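Local coordinates for hypothetical methylmalonyl-CoA decarboxylase alpha subunit (PDB 1X0U), which is of unknown function but belongs to the carboxyl transferase family of the ClpP/crotonase clan and assembles from six copies of its chain, at residues Y96-T101 with G131-G136; T168-P173 with Y196-T201; N56-F61 with V81-G86; M190-A195 with H233-S238. All coordinates share one frame; numbering follows the deposited sequence.

How the contacts relate
Contacts 1, 3 and 4 join neighbouring strands of one seven-stranded mixed sheet, whose order is 56-57, 81-88, 91-98, 129-133, 166-170, 187-191, 234-236. Within this chain contact 3 lies at one edge and contact 4 at the other, their centres about 25 Å apart. Contact 1 lies inward of contact 3, its centre about 13 Å away, and A97 N approaches V82 O at 2.8 Å. Contact 2 leaves the sheet where strand 166-170 ends and starts a small second sheet. Its centre lies about 10 Å from those of contacts 1 and 4; N133 N meets I169 O at 2.7 Å, while M198 packs on M190. Contacts 1 and 4 do not touch, their nearest atoms being about 6 Å apart.

Contact 1 of 4, residues Y96-T101 with G131-G136; sequences YAQDFT and GINDSG
Y96-Q98 and G131-N133 are the two parallel strands of a beta-alpha-beta unit whose connection contains helix 109-125, in one of the two seven-stranded sheets of this crotonase-like chain. I132 is held at both backbone ends: its N donates to Y96 O (2.8 Å), and its O receives Q98 N. A97 and I132 share one face, where both side chains pack against helix 42-49. On the other face the ring of Y96 lies over the CA of G131, which sits 3.6 Å from the ring centroid and 16° off the ring normal. The first torsion of Y96 (chi1 66°) puts CG between the backbone N and the carbonyl carbon, which turns the ring across the neighbouring strand, flat against the glycine.

At the end of its strand, Q98 reaches over with its chain extended beyond CG. Its OE1 accepts the N-H of D134 (3.1 Å) in a nearly straight bond of 167°, the donor somewhat tilted from the amide's carbonyl plane. CB of S135 packs on the same oxygen at 3.2 Å, and NE2 of Q98 bonds to H111. Water 2 donates to Q98 O and to D134 OD2 (2.7 Å) and takes the N-H of F100, whose CB lies 3.6 Å from D134 OD1. K39 and R45 form salt bridges to the D134 carboxylate, and K39 also makes a cation-pi contact with F100. With both ends of its amide bonded, Q98 is fixed in rotation and prolongs the strand-to-strand bonding where the backbones begin to part.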
loop_
_atom_site.group_PDB
_atom_site.type_symbol
_atom_site.label_atom_id
_atom_site.label_comp_id
_atom_site.label_asym_id
_atom_site.label_seq_id
_atom_site.Cartn_x
_atom_site.Cartn_y
_atom_site.Cartn_z
ATOM N N TYR A 96 -1.941 16.824 30.318
ATOM C CA TYR A 96 -0.960 16.871 31.374
ATOM C C TYR A 96 -1.163 18.245 31.986
ATOM O O TYR A 96 -1.545 19.196 31.296
ATOM C CB TYR A 96 0.475 16.686 30.876
ATOM C CG TYR A 96 1.025 17.768 29.986
ATOM C CD1 TYR A 96 1.108 17.583 28.604
ATOM C CD2 TYR A 96 1.516 18.958 30.523
ATOM C CE1 TYR A 96 1.670 18.549 27.791
ATOM C CE2 TYR A 96 2.082 19.932 29.711
ATOM C CZ TYR A 96 2.154 19.717 28.342
ATOM O OH TYR A 96 2.686 20.686 27.523
ATOM N N ALA A 97 -0.955 18.327 33.291
ATOM C CA ALA A 97 -1.108 19.577 34.017
ATOM C C ALA A 97 0.099 19.677 34.924
ATOM O O ALA A 97 0.262 18.870 35.839
ATOM C CB ALA A 97 -2.392 19.554 34.837
ATOM N N GLN A 98 0.962 20.642 34.640
ATOM C CA GLN A 98 2.153 20.834 35.441
ATOM C C GLN A 98 1.755 21.482 36.763
ATOM O O GLN A 98 0.879 22.348 36.808
ATOM C CB GLN A 98 3.157 21.700 34.679
ATOM C CG GLN A 98 3.668 21.038 33.401
ATOM C CD GLN A 98 4.592 21.932 32.599
ATOM O OE1 GLN A 98 4.238 23.063 32.248
ATOM N NE2 GLN A 98 5.783 21.429 32.292
ATOM N N ASP A 99 2.381 21.034 37.843
ATOM C CA ASP A 99 2.093 21.562 39.170
ATOM C C ASP A 99 3.199 22.528 39.562
ATOM O O ASP A 99 4.302 22.104 39.913
ATOM C CB ASP A 99 2.027 20.427 40.182
ATOM C CG ASP A 99 1.459 20.868 41.503
ATOM O OD1 ASP A 99 1.561 22.074 41.814
ATOM O OD2 ASP A 99 0.922 20.009 42.228
ATOM N N PHE A 100 2.898 23.824 39.505
ATOM C CA PHE A 100 3.876 24.856 39.830
ATOM C C PHE A 100 4.411 24.761 41.260
ATOM O O PHE A 100 5.490 25.277 41.551
ATOM C CB PHE A 100 3.276 26.255 39.607
ATOM C CG PHE A 100 4.276 27.374 39.767
ATOM C CD1 PHE A 100 5.193 27.658 38.756
ATOM C CD2 PHE A 100 4.351 28.092 40.956
ATOM C CE1 PHE A 100 6.175 28.639 38.927
ATOM C CE2 PHE A 100 5.330 29.077 41.140
ATOM C CZ PHE A 100 6.245 29.351 40.123
ATOM N N THR A 101 3.670 24.098 42.144
ATOM C CA THR A 101 4.096 23.975 43.537
ATOM C C THR A 101 5.207 22.952 43.721
ATOM O O THR A 101 5.792 22.850 44.797
ATOM C CB THR A 101 2.931 23.576 44.468
ATOM O OG1 THR A 101 2.597 22.199 44.261
ATOM C CG2 THR A 101 1.708 24.448 44.194
ATOM N N GLY A 131 -2.255 20.357 26.869
ATOM C CA GLY A 131 -1.239 20.535 27.884
ATOM C C GLY A 131 -1.471 21.808 28.669
ATOM O O GLY A 131 -1.344 22.906 28.131
ATOM N N ILE A 132 -1.824 21.659 29.942
ATOM C CA ILE A 132 -2.053 22.803 30.808
ATOM C C ILE A 132 -0.703 23.154 31.440
ATOM O O ILE A 132 -0.299 22.598 32.473
ATOM C CB ILE A 132 -3.094 22.466 31.892
ATOM C CG1 ILE A 132 -4.302 21.770 31.252
ATOM C CG2 ILE A 132 -3.560 23.746 32.580
ATOM C CD1 ILE A 132 -5.365 21.343 32.241
ATOM N N ASN A 133 -0.001 24.081 30.793
ATOM C CA ASN A 133 1.322 24.514 31.228
ATOM C C ASN A 133 1.351 25.454 32.432
ATOM O O ASN A 133 0.494 26.317 32.577
ATOM C CB ASN A 133 2.047 25.166 30.050
ATOM C CG ASN A 133 2.533 24.148 29.031
ATOM O OD1 ASN A 133 1.752 23.329 28.519
ATOM N ND2 ASN A 133 3.829 24.190 28.733
ATOM N N ASP A 134 2.358 25.271 33.282
ATOM C CA ASP A 134 2.563 26.087 34.480
ATOM C C ASP A 134 3.947 25.693 34.982
ATOM O O ASP A 134 4.102 25.100 36.055
ATOM C CB ASP A 134 1.510 25.775 35.548
ATOM C CG ASP A 134 1.360 26.897 36.563
ATOM O OD1 ASP A 134 2.230 27.803 36.581
ATOM O OD2 ASP A 134 0.375 26.871 37.343
ATOM N N SER A 135 4.951 26.017 34.176
ATOM C CA SER A 135 6.330 25.674 34.476
ATOM C C SER A 135 7.266 26.849 34.288
ATOM O O SER A 135 7.173 27.559 33.297
ATOM C CB SER A 135 6.778 24.529 33.560
ATOM O OG SER A 135 8.162 24.241 33.716
ATOM N N GLY A 136 8.179 27.040 35.239
ATOM C CA GLY A 136 9.135 28.123 35.126
ATOM C C GLY A 136 10.161 27.792 34.058
ATOM O O GLY A 136 10.816 28.681 33.510
HETATM O O HOH W 1 -1.518 22.989 35.214
HETATM O O HOH W 2 0.303 24.388 38.455
#

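Contact 2 of 4, residues T168-P173 with Y196-T201; sequences TIMAGP and YYMFVT
Y196 meets the turn after strand 166-170 with its backbone and its ring. Its CA makes a CH...O contact to G172 O, while the ring presents an edge to the main chain of A171, CD2 lying 3.3 Å from A171 C. The hydroxyl of Y196 bonds to E239. Next, Y197 N donates to G172 O (3.1 Å, 162° at the hydrogen), approaching 27° out of the carbonyl plane. This bond begins a two-stranded parallel sheet, 173-175 with 197-199, in which P173 pairs with Y197; in this crotonase-like fold the chain thereby leaves the sheet that holds strand 166-170 for a small second one. The Y197 side chain bends back over its partner: with chi1 at 56° its CG stands between the backbone N and the carbonyl carbon, and one ring face receives CB of P173, 3.6 Å from the centroid. Y197 also stacks with the ring of F216. M198 crosses M170 at a slant, its CE pressed tightly against M170 CG at 3.3 Å and its SD 4.0 Å from M170 CE. M170 is folded at chi2 and chi3, which brings its terminal methyl towards that sulfur. Further on, V200 N bonds to E379 of the second subunit.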
loop_
_atom_site.group_PDB
_atom_site.type_symbol
_atom_site.label_atom_id
_atom_site.label_comp_id
_atom_site.label_asym_id
_atom_site.label_seq_id
_atom_site.Cartn_x
_atom_site.Cartn_y
_atom_site.Cartn_z
ATOM N N THR A 168 -2.601 23.840 23.850
ATOM C CA THR A 168 -1.861 24.133 25.069
ATOM C C THR A 168 -2.513 25.292 25.812
ATOM O O THR A 168 -2.887 26.290 25.201
ATOM C CB THR A 168 -0.407 24.567 24.793
ATOM O OG1 THR A 168 -0.399 25.911 24.304
ATOM C CG2 THR A 168 0.251 23.670 23.779
ATOM N N ILE A 169 -2.675 25.150 27.121
ATOM C CA ILE A 169 -3.208 26.246 27.922
ATOM C C ILE A 169 -1.969 26.743 28.633
ATOM O O ILE A 169 -1.381 26.018 29.443
ATOM C CB ILE A 169 -4.231 25.787 28.986
ATOM C CG1 ILE A 169 -5.484 25.228 28.313
ATOM C CG2 ILE A 169 -4.619 26.964 29.886
ATOM C CD1 ILE A 169 -6.526 24.782 29.311
ATOM N N MET A 170 -1.532 27.944 28.285
ATOM C CA MET A 170 -0.368 28.525 28.931
ATOM C C MET A 170 -0.891 29.205 30.194
ATOM O O MET A 170 -1.431 30.309 30.133
ATOM C CB MET A 170 0.308 29.549 28.008
ATOM C CG MET A 170 1.478 30.295 28.653
ATOM S SD MET A 170 2.606 29.169 29.492
ATOM C CE MET A 170 2.977 28.032 28.079
ATOM N N ALA A 171 -0.765 28.529 31.331
ATOM C CA ALA A 171 -1.251 29.087 32.591
ATOM C C ALA A 171 -0.119 29.241 33.604
ATOM O O ALA A 171 -0.297 28.976 34.797
ATOM C CB ALA A 171 -2.367 28.195 33.160
ATOM N N GLY A 172 1.039 29.689 33.119
ATOM C CA GLY A 172 2.196 29.867 33.981
ATOM C C GLY A 172 3.232 30.830 33.424
ATOM O O GLY A 172 2.973 31.497 32.426
ATOM N N PRO A 173 4.415 30.931 34.059
ATOM C CA PRO A 173 5.533 31.801 33.677
ATOM C C PRO A 173 6.630 31.039 32.931
ATOM O O PRO A 173 7.702 30.791 33.479
ATOM C CB PRO A 173 6.022 32.303 35.021
ATOM C CG PRO A 173 5.937 31.062 35.848
ATOM C CD PRO A 173 4.632 30.386 35.412
ATOM N N TYR A 196 1.210 35.149 34.143
ATOM C CA TYR A 196 1.342 34.408 32.896
ATOM C C TYR A 196 2.184 35.133 31.864
ATOM O O TYR A 196 1.964 36.300 31.577
ATOM C CB TYR A 196 -0.035 34.126 32.294
ATOM C CG TYR A 196 -1.065 33.707 33.305
ATOM C CD1 TYR A 196 -1.910 34.643 33.901
ATOM C CD2 TYR A 196 -1.194 32.371 33.678
ATOM C CE1 TYR A 196 -2.866 34.252 34.843
ATOM C CE2 TYR A 196 -2.137 31.975 34.615
ATOM C CZ TYR A 196 -2.972 32.914 35.192
ATOM O OH TYR A 196 -3.934 32.503 36.088
ATOM N N TYR A 197 3.155 34.427 31.308
ATOM C CA TYR A 197 4.006 34.996 30.286
ATOM C C TYR A 197 4.861 33.914 29.677
ATOM O O TYR A 197 4.871 32.782 30.147
ATOM C CB TYR A 197 4.891 36.096 30.876
ATOM C CG TYR A 197 5.754 35.679 32.051
ATOM C CD1 TYR A 197 6.920 34.940 31.862
ATOM C CD2 TYR A 197 5.440 36.096 33.357
ATOM C CE1 TYR A 197 7.766 34.632 32.936
ATOM C CE2 TYR A 197 6.275 35.792 34.437
ATOM C CZ TYR A 197 7.440 35.062 34.216
ATOM O OH TYR A 197 8.279 34.771 35.268
ATOM N N MET A 198 5.541 34.249 28.597
ATOM C CA MET A 198 6.441 33.296 27.984
ATOM C C MET A 198 7.437 33.988 27.084
ATOM O O MET A 198 7.101 34.912 26.343
ATOM C CB MET A 198 5.679 32.164 27.254
ATOM C CG MET A 198 4.814 32.490 26.054
ATOM S SD MET A 198 3.950 30.957 25.487
ATOM C CE MET A 198 2.316 31.389 25.612
ATOM N N PHE A 199 8.691 33.574 27.214
ATOM C CA PHE A 199 9.776 34.124 26.420
ATOM C C PHE A 199 10.925 33.128 26.384
ATOM O O PHE A 199 11.075 32.323 27.297
ATOM C CB PHE A 199 10.242 35.479 26.983
ATOM C CG PHE A 199 10.327 35.537 28.487
ATOM C CD1 PHE A 199 9.459 36.350 29.210
ATOM C CD2 PHE A 199 11.289 34.810 29.180
ATOM C CE1 PHE A 199 9.547 36.441 30.602
ATOM C CE2 PHE A 199 11.386 34.893 30.570
ATOM C CZ PHE A 199 10.513 35.711 31.284
ATOM N N VAL A 200 11.714 33.158 25.314
ATOM C CA VAL A 200 12.843 32.239 25.170
ATOM C C VAL A 200 13.946 32.600 26.161
ATOM O O VAL A 200 14.462 31.737 26.873
ATOM C CB VAL A 200 13.415 32.278 23.732
ATOM C CG1 VAL A 200 14.620 31.360 23.620
ATOM C CG2 VAL A 200 12.336 31.857 22.736
ATOM N N THR A 201 14.285 33.886 26.200
ATOM C CA THR A 201 15.316 34.400 27.088
ATOM C C THR A 201 14.713 35.401 28.069
ATOM O O THR A 201 14.023 36.337 27.669
ATOM C CB THR A 201 16.421 35.114 26.299
ATOM O OG1 THR A 201 16.911 34.249 25.269
ATOM C CG2 THR A 201 17.565 35.497 27.223
#

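Contact 3 of 4, residues N56-F61 with V81-G86; sequences NEIMTF and VVTGWG
T83 O is approached by two groups of segment 56-61: I58 N donates to it at 2.9 Å with an angle of 165° at the hydrogen, and E57 CA adds a CH...O contact at 3.3 Å. Water 3 takes the N-H of T83 (2.8 Å) and lies in donating range of both E57 OE2 and I58 O, with more acceptors around it than its protons can serve at once. With CG anti to the backbone N (chi1 177°) and the chain running out straight, E57 carries OE2 across V82 CG1; the same oxygen forms a salt bridge with R43.

The contact adds the short strand 56-57 antiparallel to strand 81-88, at the edge, within this chain, of the mixed sheet that runs to strand 234-236 in this crotonase-like fold. N56 and W85 form a hydrogen-bonded pair through N56 N to W85 O (2.8 Å) and W85 N to N56 O (3.0 Å). E57 and G84 are the adjoining non-hydrogen-bonded pair, where the bare CA of G84 lets the strands close to 4.2 Å between the two CA atoms and lets N56 O approach G84 CA.

W85 folds its indole back across the partner strand. N56 CB sits over the six-membered ring, 3.5 Å from its centroid and 8° off the normal, and I58 CG2 meets the rim of the same ring at CZ3. The W85 ring also meets that of F94, while two residues of the third subunit cover this end, D486 against I58 and M504 against W85.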
loop_
_atom_site.group_PDB
_atom_site.type_symbol
_atom_site.label_atom_id
_atom_site.label_comp_id
_atom_site.label_asym_id
_atom_site.label_seq_id
_atom_site.Cartn_x
_atom_site.Cartn_y
_atom_site.Cartn_z
ATOM N N ASN A 56 -8.072 9.598 34.649
ATOM C CA ASN A 56 -7.280 8.389 34.805
ATOM C C ASN A 56 -5.807 8.750 34.724
ATOM O O ASN A 56 -5.258 8.984 33.639
ATOM C CB ASN A 56 -7.645 7.387 33.716
ATOM C CG ASN A 56 -9.140 7.215 33.572
ATOM O OD1 ASN A 56 -9.731 7.627 32.567
ATOM N ND2 ASN A 56 -9.766 6.616 34.581
ATOM N N GLU A 57 -5.166 8.778 35.883
ATOM C CA GLU A 57 -3.770 9.162 35.962
ATOM C C GLU A 57 -2.794 8.007 35.783
ATOM O O GLU A 57 -3.033 6.902 36.256
ATOM C CB GLU A 57 -3.534 9.879 37.299
ATOM C CG GLU A 57 -2.101 10.290 37.588
ATOM C CD GLU A 57 -2.013 11.289 38.730
ATOM O OE1 GLU A 57 -2.909 11.288 39.594
ATOM O OE2 GLU A 57 -1.050 12.075 38.768
ATOM N N ILE A 58 -1.704 8.271 35.069
ATOM C CA ILE A 58 -0.671 7.270 34.845
ATOM C C ILE A 58 0.600 7.807 35.494
ATOM O O ILE A 58 0.795 9.025 35.561
ATOM C CB ILE A 58 -0.394 7.043 33.335
ATOM C CG1 ILE A 58 0.057 8.348 32.682
ATOM C CG2 ILE A 58 -1.628 6.500 32.643
ATOM C CD1 ILE A 58 0.269 8.245 31.172
ATOM N N MET A 59 1.455 6.902 35.970
ATOM C CA MET A 59 2.718 7.273 36.611
ATOM C C MET A 59 2.535 8.348 37.665
ATOM O O MET A 59 3.288 9.315 37.715
ATOM C CB MET A 59 3.720 7.752 35.559
ATOM C CG MET A 59 4.234 6.644 34.651
ATOM S SD MET A 59 4.854 7.268 33.075
ATOM C CE MET A 59 6.567 7.691 33.464
ATOM N N THR A 60 1.535 8.164 38.518
ATOM C CA THR A 60 1.243 9.126 39.574
ATOM C C THR A 60 2.293 9.216 40.680
ATOM O O THR A 60 2.508 10.288 41.244
ATOM C CB THR A 60 -0.134 8.836 40.209
ATOM O OG1 THR A 60 -0.050 8.964 41.635
ATOM C CG2 THR A 60 -0.606 7.453 39.839
ATOM N N PHE A 61 2.954 8.105 40.995
ATOM C CA PHE A 61 3.968 8.129 42.042
ATOM C C PHE A 61 5.387 8.294 41.507
ATOM O O PHE A 61 6.323 8.482 42.282
ATOM C CB PHE A 61 3.888 6.863 42.892
ATOM C CG PHE A 61 2.686 6.806 43.795
ATOM C CD1 PHE A 61 1.748 5.784 43.666
ATOM C CD2 PHE A 61 2.510 7.750 44.803
ATOM C CE1 PHE A 61 0.654 5.700 44.530
ATOM C CE2 PHE A 61 1.418 7.671 45.674
ATOM C CZ PHE A 61 0.491 6.643 45.535
ATOM N N VAL A 81 4.198 16.917 37.425
ATOM C CA VAL A 81 3.213 16.948 36.353
ATOM C C VAL A 81 2.177 15.831 36.505
ATOM O O VAL A 81 2.508 14.711 36.886
ATOM C CB VAL A 81 3.926 16.838 34.964
ATOM C CG1 VAL A 81 4.614 15.484 34.834
ATOM C CG2 VAL A 81 2.929 17.050 33.823
ATOM N N VAL A 82 0.915 16.148 36.243
ATOM C CA VAL A 82 -0.140 15.149 36.325
ATOM C C VAL A 82 -0.436 14.758 34.885
ATOM O O VAL A 82 -0.661 15.625 34.026
ATOM C CB VAL A 82 -1.434 15.710 36.974
ATOM C CG1 VAL A 82 -2.453 14.591 37.152
ATOM C CG2 VAL A 82 -1.119 16.361 38.308
ATOM N N THR A 83 -0.423 13.457 34.620
ATOM C CA THR A 83 -0.667 12.952 33.281
ATOM C C THR A 83 -1.678 11.816 33.289
ATOM O O THR A 83 -1.751 11.029 34.227
ATOM C CB THR A 83 0.641 12.441 32.630
ATOM O OG1 THR A 83 1.308 11.553 33.538
ATOM C CG2 THR A 83 1.567 13.598 32.290
ATOM N N GLY A 84 -2.454 11.750 32.219
ATOM C CA GLY A 84 -3.467 10.731 32.086
ATOM C C GLY A 84 -4.483 11.130 31.042
ATOM O O GLY A 84 -4.213 11.972 30.177
ATOM N N TRP A 85 -5.665 10.543 31.126
ATOM C CA TRP A 85 -6.713 10.843 30.162
ATOM C C TRP A 85 -8.066 10.802 30.858
ATOM O O TRP A 85 -8.189 10.273 31.959
ATOM C CB TRP A 85 -6.705 9.801 29.043
ATOM C CG TRP A 85 -7.378 8.505 29.435
ATOM C CD1 TRP A 85 -8.696 8.194 29.292
ATOM C CD2 TRP A 85 -6.766 7.368 30.084
ATOM N NE1 TRP A 85 -8.951 6.937 29.811
ATOM C CE2 TRP A 85 -7.786 6.411 30.301
ATOM C CE3 TRP A 85 -5.464 7.073 30.501
ATOM C CZ2 TRP A 85 -7.541 5.176 30.919
ATOM C CZ3 TRP A 85 -5.219 5.845 31.116
ATOM C CH2 TRP A 85 -6.256 4.911 31.319
ATOM N N GLY A 86 -9.072 11.350 30.184
ATOM C CA GLY A 86 -10.427 11.355 30.689
ATOM C C GLY A 86 -11.389 11.653 29.542
ATOM O O GLY A 86 -11.048 11.523 28.366
HETATM O O HOH W 3 0.516 11.751 36.612
#

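Contact 4 of 4, residues M190-A195 with H233-S238; sequences MIKGDA and HFMVDS
M190-I191 and M235-V236 run parallel in register, M190 beside M235 and I191 beside V236, bonded through M190 N to F234 O, V236 N to M190 O and K192 N to V236 O, each 2.9 Å. Within this chain strand 234-236 is the outermost of its sheet in the crotonase-like fold, flanked on one face by helix 239-252 and on the other by helix 222-229. On the first face I191 CG1 touches V236 CG1 at 3.8 Å, and both residues pack on A242. I191 CG2 reaches on to the main chain of D237, 3.5 Å from its O. On the second face the K192 chain crosses M235 at about a right angle, with CD pressed on the sulfur at 3.3 Å, while K192 CG lies against V236 O. A bend at its last torsion (chi4 89°) turns the ammonium towards D237, beside which the lysine runs in the same direction. The resulting salt bridge, K192 NZ to D237 OD2, is modelled at 2.4 Å, too short for its exact geometry to be trusted. D237 N bonds to E241 OE2, and at the N-cap of helix 239-252 S238 OG takes the backbone N-H of E241.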
loop_
_atom_site.group_PDB
_atom_site.type_symbol
_atom_site.label_atom_id
_atom_site.label_comp_id
_atom_site.label_asym_id
_atom_site.label_seq_id
_atom_site.Cartn_x
_atom_site.Cartn_y
_atom_site.Cartn_z
ATOM N N MET A 190 -3.844 31.337 26.171
ATOM C CA MET A 190 -3.121 31.907 27.290
ATOM C C MET A 190 -3.967 32.888 28.086
ATOM O O MET A 190 -4.788 33.611 27.522
ATOM C CB MET A 190 -1.872 32.616 26.763
ATOM C CG MET A 190 -0.957 33.162 27.836
ATOM S SD MET A 190 0.596 33.664 27.109
ATOM C CE MET A 190 1.336 34.562 28.456
ATOM N N ILE A 191 -3.756 32.908 29.399
ATOM C CA ILE A 191 -4.481 33.811 30.289
ATOM C C ILE A 191 -3.648 35.074 30.478
ATOM O O ILE A 191 -2.429 35.001 30.603
ATOM C CB ILE A 191 -4.715 33.174 31.680
ATOM C CG1 ILE A 191 -5.516 31.876 31.542
ATOM C CG2 ILE A 191 -5.466 34.153 32.588
ATOM C CD1 ILE A 191 -4.705 30.687 31.120
ATOM N N LYS A 192 -4.285 36.239 30.473
ATOM C CA LYS A 192 -3.511 37.454 30.676
ATOM C C LYS A 192 -3.502 37.786 32.155
ATOM O O LYS A 192 -4.506 37.643 32.838
ATOM C CB LYS A 192 -4.044 38.639 29.842
ATOM C CG LYS A 192 -5.546 38.705 29.608
ATOM C CD LYS A 192 -5.838 39.669 28.444
ATOM C CE LYS A 192 -7.306 39.652 27.998
ATOM N NZ LYS A 192 -8.150 40.631 28.747
ATOM N N GLY A 193 -2.338 38.195 32.640
ATOM C CA GLY A 193 -2.183 38.530 34.039
ATOM C C GLY A 193 -0.713 38.528 34.405
ATOM O O GLY A 193 0.137 38.046 33.645
ATOM N N ASP A 194 -0.416 39.060 35.582
ATOM C CA ASP A 194 0.951 39.141 36.073
ATOM C C ASP A 194 1.656 37.792 36.109
ATOM O O ASP A 194 2.851 37.714 35.836
ATOM C CB ASP A 194 0.965 39.737 37.482
ATOM C CG ASP A 194 2.362 39.852 38.037
ATOM O OD1 ASP A 194 3.132 40.693 37.530
ATOM O OD2 ASP A 194 2.699 39.092 38.966
ATOM N N ALA A 195 0.904 36.748 36.454
ATOM C CA ALA A 195 1.414 35.382 36.574
ATOM C C ALA A 195 1.589 34.580 35.278
ATOM O O ALA A 195 2.073 33.446 35.308
ATOM C CB ALA A 195 0.526 34.604 37.512
ATOM N N HIS A 233 -2.808 32.093 20.201
ATOM C CA HIS A 233 -3.975 32.050 19.318
ATOM C C HIS A 233 -5.241 32.572 19.984
ATOM O O HIS A 233 -6.109 33.125 19.319
ATOM C CB HIS A 233 -4.202 30.619 18.805
ATOM C CG HIS A 233 -3.030 30.062 18.068
ATOM N ND1 HIS A 233 -1.998 29.407 18.704
ATOM C CD2 HIS A 233 -2.675 30.149 16.764
ATOM C CE1 HIS A 233 -1.056 29.119 17.823
ATOM N NE2 HIS A 233 -1.443 29.561 16.641
ATOM N N PHE A 234 -5.346 32.382 21.295
ATOM C CA PHE A 234 -6.498 32.869 22.047
ATOM C C PHE A 234 -6.017 33.464 23.352
ATOM O O PHE A 234 -5.239 32.827 24.084
ATOM C CB PHE A 234 -7.471 31.750 22.409
ATOM C CG PHE A 234 -7.994 30.989 21.247
ATOM C CD1 PHE A 234 -7.437 29.762 20.895
ATOM C CD2 PHE A 234 -9.074 31.468 20.522
ATOM C CE1 PHE A 234 -7.951 29.018 19.842
ATOM C CE2 PHE A 234 -9.590 30.736 19.468
ATOM C CZ PHE A 234 -9.034 29.508 19.124
ATOM N N MET A 235 -6.474 34.679 23.641
ATOM C CA MET A 235 -6.122 35.341 24.889
ATOM C C MET A 235 -7.387 35.414 25.719
ATOM O O MET A 235 -8.434 35.812 25.223
ATOM C CB MET A 235 -5.585 36.746 24.639
ATOM C CG MET A 235 -5.292 37.497 25.920
ATOM S SD MET A 235 -4.299 38.962 25.613
ATOM C CE MET A 235 -5.508 40.009 24.758
ATOM N N VAL A 236 -7.290 35.027 26.983
ATOM C CA VAL A 236 -8.449 35.023 27.857
ATOM C C VAL A 236 -8.157 35.651 29.224
ATOM O O VAL A 236 -7.002 35.831 29.605
ATOM C CB VAL A 236 -8.963 33.578 28.030
ATOM C CG1 VAL A 236 -7.916 32.729 28.728
ATOM C CG2 VAL A 236 -10.239 33.581 28.786
ATOM N N ASP A 237 -9.216 35.972 29.959
ATOM C CA ASP A 237 -9.099 36.609 31.265
ATOM C C ASP A 237 -8.885 35.672 32.439
ATOM O O ASP A 237 -8.294 36.066 33.446
ATOM C CB ASP A 237 -10.342 37.446 31.536
ATOM C CG ASP A 237 -10.469 38.603 30.585
ATOM O OD1 ASP A 237 -11.615 38.983 30.262
ATOM O OD2 ASP A 237 -9.421 39.139 30.170
ATOM N N SER A 238 -9.367 34.439 32.332
ATOM C CA SER A 238 -9.199 33.521 33.441
ATOM C C SER A 238 -8.940 32.081 33.032
ATOM O O SER A 238 -9.031 31.711 31.862
ATOM C CB SER A 238 -10.429 33.567 34.338
ATOM O OG SER A 238 -11.497 32.874 33.731
#